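Local atomic coordinates of uncharacterized protein (Parabacteroides merdae ATCC 43184, PDB entry 4OPW), a protein that is of unknown function but is probably a cell-surface adhesin, with a head domain built as a parallel beta-solenoid. Residues V120-V126 against M141-K147. Residues are numbered along the deposited sequence; the frame is centred on the assembly and turned at random.
Sequences VQLKQKV and MVVNELK
V142 N donates to V120 O (2.8 Å) and N144 N to L122 O, while L122 N returns a bond to V142 O, forming a parallel beta ladder between successive coils of a beta-solenoid, consistent with the pectate lyase-like clan of this putative adhesin head. A second parallel ladder follows the turn with its register shifted by one residue: V126 N binds E145 O, and K147 N binds V126 O at 2.8 Å. Between the ladders a water accepts from E145 N (2.9 Å) and lies 2.8 Å from both L122 O and Q124 O, to which it can donate, though it has more acceptors than protons; it links the two loops where direct pairing lapses. The N144 side chain reaches across to the turn of 120-126; with CG anti to its carbonyl carbon (chi1 -76°), ND2 meets K123 O at 2.9 Å, tilted 31° from the carbonyl plane, and OD1 takes a weak bond from K164. In the same loops, the extended K125 chain crosses E145 aslant, NZ 4.2 Å from OE2, too long for a salt bridge, though the opposite charges probably still attract. Inside, V120, L122 and M141 pack on strand 109-114, and M141, V126 and L146 on 130-136. V143 CG2 meets L122 CD1 at 3.8 Å, and selenomethionine M141 runs beside V120, its CG 3.7 Å from V120 CB.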
loop_
_atom_site.group_PDB
_atom_site.type_symbol
_atom_site.label_atom_id
_atom_site.label_comp_id
_atom_site.label_asym_id
_atom_site.label_seq_id
_atom_site.Cartn_x
_atom_site.Cartn_y
_atom_site.Cartn_z
ATOM N N VAL A 120 0.180 -5.050 -0.978
ATOM C CA VAL A 120 -1.026 -4.298 -0.603
ATOM C C VAL A 120 -1.988 -4.354 -1.779
ATOM O O VAL A 120 -1.606 -3.997 -2.889
ATOM C CB VAL A 120 -0.719 -2.824 -0.190
ATOM C CG1 VAL A 120 -2.018 -2.012 0.004
ATOM C CG2 VAL A 120 0.169 -2.767 1.058
ATOM N N GLN A 121 -3.201 -4.867 -1.559
ATOM C CA GLN A 121 -4.218 -4.950 -2.603
ATOM C C GLN A 121 -5.481 -4.232 -2.158
ATOM O O GLN A 121 -6.130 -4.664 -1.198
ATOM C CB GLN A 121 -4.544 -6.405 -2.996
ATOM C CG GLN A 121 -3.345 -7.224 -3.496
ATOM C CD GLN A 121 -3.703 -8.686 -3.530
ATOM O OE1 GLN A 121 -3.477 -9.431 -2.578
ATOM N NE2 GLN A 121 -4.306 -9.112 -4.602
ATOM N N LEU A 122 -5.825 -3.121 -2.836
ATOM C CA LEU A 122 -7.064 -2.384 -2.561
ATOM C C LEU A 122 -8.004 -2.815 -3.658
ATOM O O LEU A 122 -7.872 -2.362 -4.787
ATOM C CB LEU A 122 -6.843 -0.865 -2.479
ATOM C CG LEU A 122 -5.662 -0.394 -1.578
ATOM C CD1 LEU A 122 -5.537 1.119 -1.597
ATOM C CD2 LEU A 122 -5.763 -0.944 -0.125
ATOM N N LYS A 123 -8.836 -3.826 -3.370
ATOM C CA LYS A 123 -9.620 -4.515 -4.406
ATOM C C LYS A 123 -10.894 -3.796 -4.875
ATOM O O LYS A 123 -11.430 -4.167 -5.932
ATOM C CB LYS A 123 -9.968 -5.938 -3.945
ATOM C CG LYS A 123 -8.720 -6.826 -3.799
ATOM C CD LYS A 123 -9.085 -8.293 -3.695
ATOM C CE LYS A 123 -7.873 -9.186 -3.709
ATOM N NZ LYS A 123 -8.242 -10.617 -3.513
ATOM N N GLN A 124 -11.406 -2.820 -4.102
ATOM C CA GLN A 124 -12.631 -2.100 -4.484
ATOM C C GLN A 124 -12.385 -0.593 -4.491
ATOM O O GLN A 124 -11.337 -0.132 -4.020
ATOM C CB GLN A 124 -13.807 -2.499 -3.595
ATOM C CG GLN A 124 -14.334 -3.904 -3.931
ATOM C CD GLN A 124 -15.388 -4.401 -2.972
ATOM O OE1 GLN A 124 -15.211 -5.407 -2.289
ATOM N NE2 GLN A 124 -16.519 -3.738 -2.919
ATOM N N LYS A 125 -13.305 0.175 -5.089
ATOM C CA LYS A 125 -13.102 1.603 -5.315
ATOM C C LYS A 125 -12.656 2.374 -4.058
ATOM O O LYS A 125 -13.275 2.293 -2.998
ATOM C CB LYS A 125 -14.343 2.263 -5.943
ATOM C CG LYS A 125 -14.110 3.702 -6.406
ATOM C CD LYS A 125 -15.361 4.290 -7.051
ATOM C CE LYS A 125 -15.078 5.608 -7.730
ATOM N NZ LYS A 125 -16.264 6.106 -8.473
ATOM N N VAL A 126 -11.561 3.111 -4.217
ATOM C CA VAL A 126 -11.003 4.017 -3.213
ATOM C C VAL A 126 -11.425 5.436 -3.621
ATOM O O VAL A 126 -11.037 5.901 -4.699
ATOM C CB VAL A 126 -9.463 3.869 -3.101
ATOM C CG1 VAL A 126 -8.874 4.869 -2.098
ATOM C CG2 VAL A 126 -9.068 2.429 -2.742
HETATM N N MSE A 141 2.192 -2.831 -4.680
HETATM C CA MSE A 141 0.851 -2.377 -4.388
HETATM C C MSE A 141 -0.023 -2.447 -5.629
HETATM O O MSE A 141 0.437 -2.132 -6.729
HETATM C CB MSE A 141 0.873 -0.957 -3.837
HETATM C CG MSE A 141 -0.407 -0.590 -3.148
HETATM SE SE MSE A 141 -0.120 1.221 -2.519
HETATM C CE MSE A 141 1.126 1.095 -1.409
ATOM N N VAL A 142 -1.264 -2.923 -5.462
ATOM C CA VAL A 142 -2.228 -3.008 -6.559
ATOM C C VAL A 142 -3.510 -2.299 -6.114
ATOM O O VAL A 142 -4.134 -2.721 -5.131
ATOM C CB VAL A 142 -2.517 -4.458 -7.048
ATOM C CG1 VAL A 142 -3.485 -4.448 -8.236
ATOM C CG2 VAL A 142 -1.221 -5.203 -7.399
ATOM N N VAL A 143 -3.913 -1.261 -6.854
ATOM C CA VAL A 143 -5.131 -0.498 -6.584
ATOM C C VAL A 143 -6.038 -0.669 -7.795
ATOM O O VAL A 143 -5.705 -0.201 -8.888
ATOM C CB VAL A 143 -4.846 1.003 -6.248
ATOM C CG1 VAL A 143 -6.146 1.750 -5.963
ATOM C CG2 VAL A 143 -3.872 1.138 -5.053
ATOM N N ASN A 144 -7.160 -1.374 -7.620
ATOM C CA ASN A 144 -8.055 -1.675 -8.735
ATOM C C ASN A 144 -8.746 -0.436 -9.317
ATOM O O ASN A 144 -8.912 -0.354 -10.539
ATOM C CB ASN A 144 -9.110 -2.709 -8.327
ATOM C CG ASN A 144 -8.578 -4.129 -8.239
ATOM O OD1 ASN A 144 -7.410 -4.421 -8.542
ATOM N ND2 ASN A 144 -9.434 -5.049 -7.845
ATOM N N GLU A 145 -9.166 0.503 -8.467
ATOM C CA GLU A 145 -9.894 1.684 -8.941
ATOM C C GLU A 145 -9.809 2.784 -7.899
ATOM O O GLU A 145 -10.080 2.523 -6.721
ATOM C CB GLU A 145 -11.370 1.327 -9.220
ATOM C CG GLU A 145 -12.126 2.425 -9.953
ATOM C CD GLU A 145 -13.623 2.234 -10.098
ATOM O OE1 GLU A 145 -14.162 1.221 -9.597
ATOM O OE2 GLU A 145 -14.260 3.114 -10.719
ATOM N N LEU A 146 -9.451 4.003 -8.330
ATOM C CA LEU A 146 -9.346 5.156 -7.438
ATOM C C LEU A 146 -10.009 6.423 -8.016
ATOM O O LEU A 146 -10.056 6.632 -9.234
ATOM C CB LEU A 146 -7.882 5.444 -7.081
ATOM C CG LEU A 146 -6.902 5.864 -8.210
ATOM C CD1 LEU A 146 -6.793 7.400 -8.308
ATOM C CD2 LEU A 146 -5.507 5.291 -7.946
ATOM N N LYS A 147 -10.475 7.283 -7.114
ATOM C CA LYS A 147 -11.069 8.584 -7.423
ATOM C C LYS A 147 -10.560 9.514 -6.358
ATOM O O LYS A 147 -10.849 9.301 -5.182
ATOM C CB LYS A 147 -12.615 8.523 -7.490
ATOM C CG LYS A 147 -13.331 9.885 -7.619
ATOM C CD LYS A 147 -13.074 10.576 -8.952
ATOM C CE LYS A 147 -13.668 11.969 -8.996
ATOM N NZ LYS A 147 -13.276 12.676 -10.241
HETATM O O HOH W 1 -9.088 -0.045 -5.643
#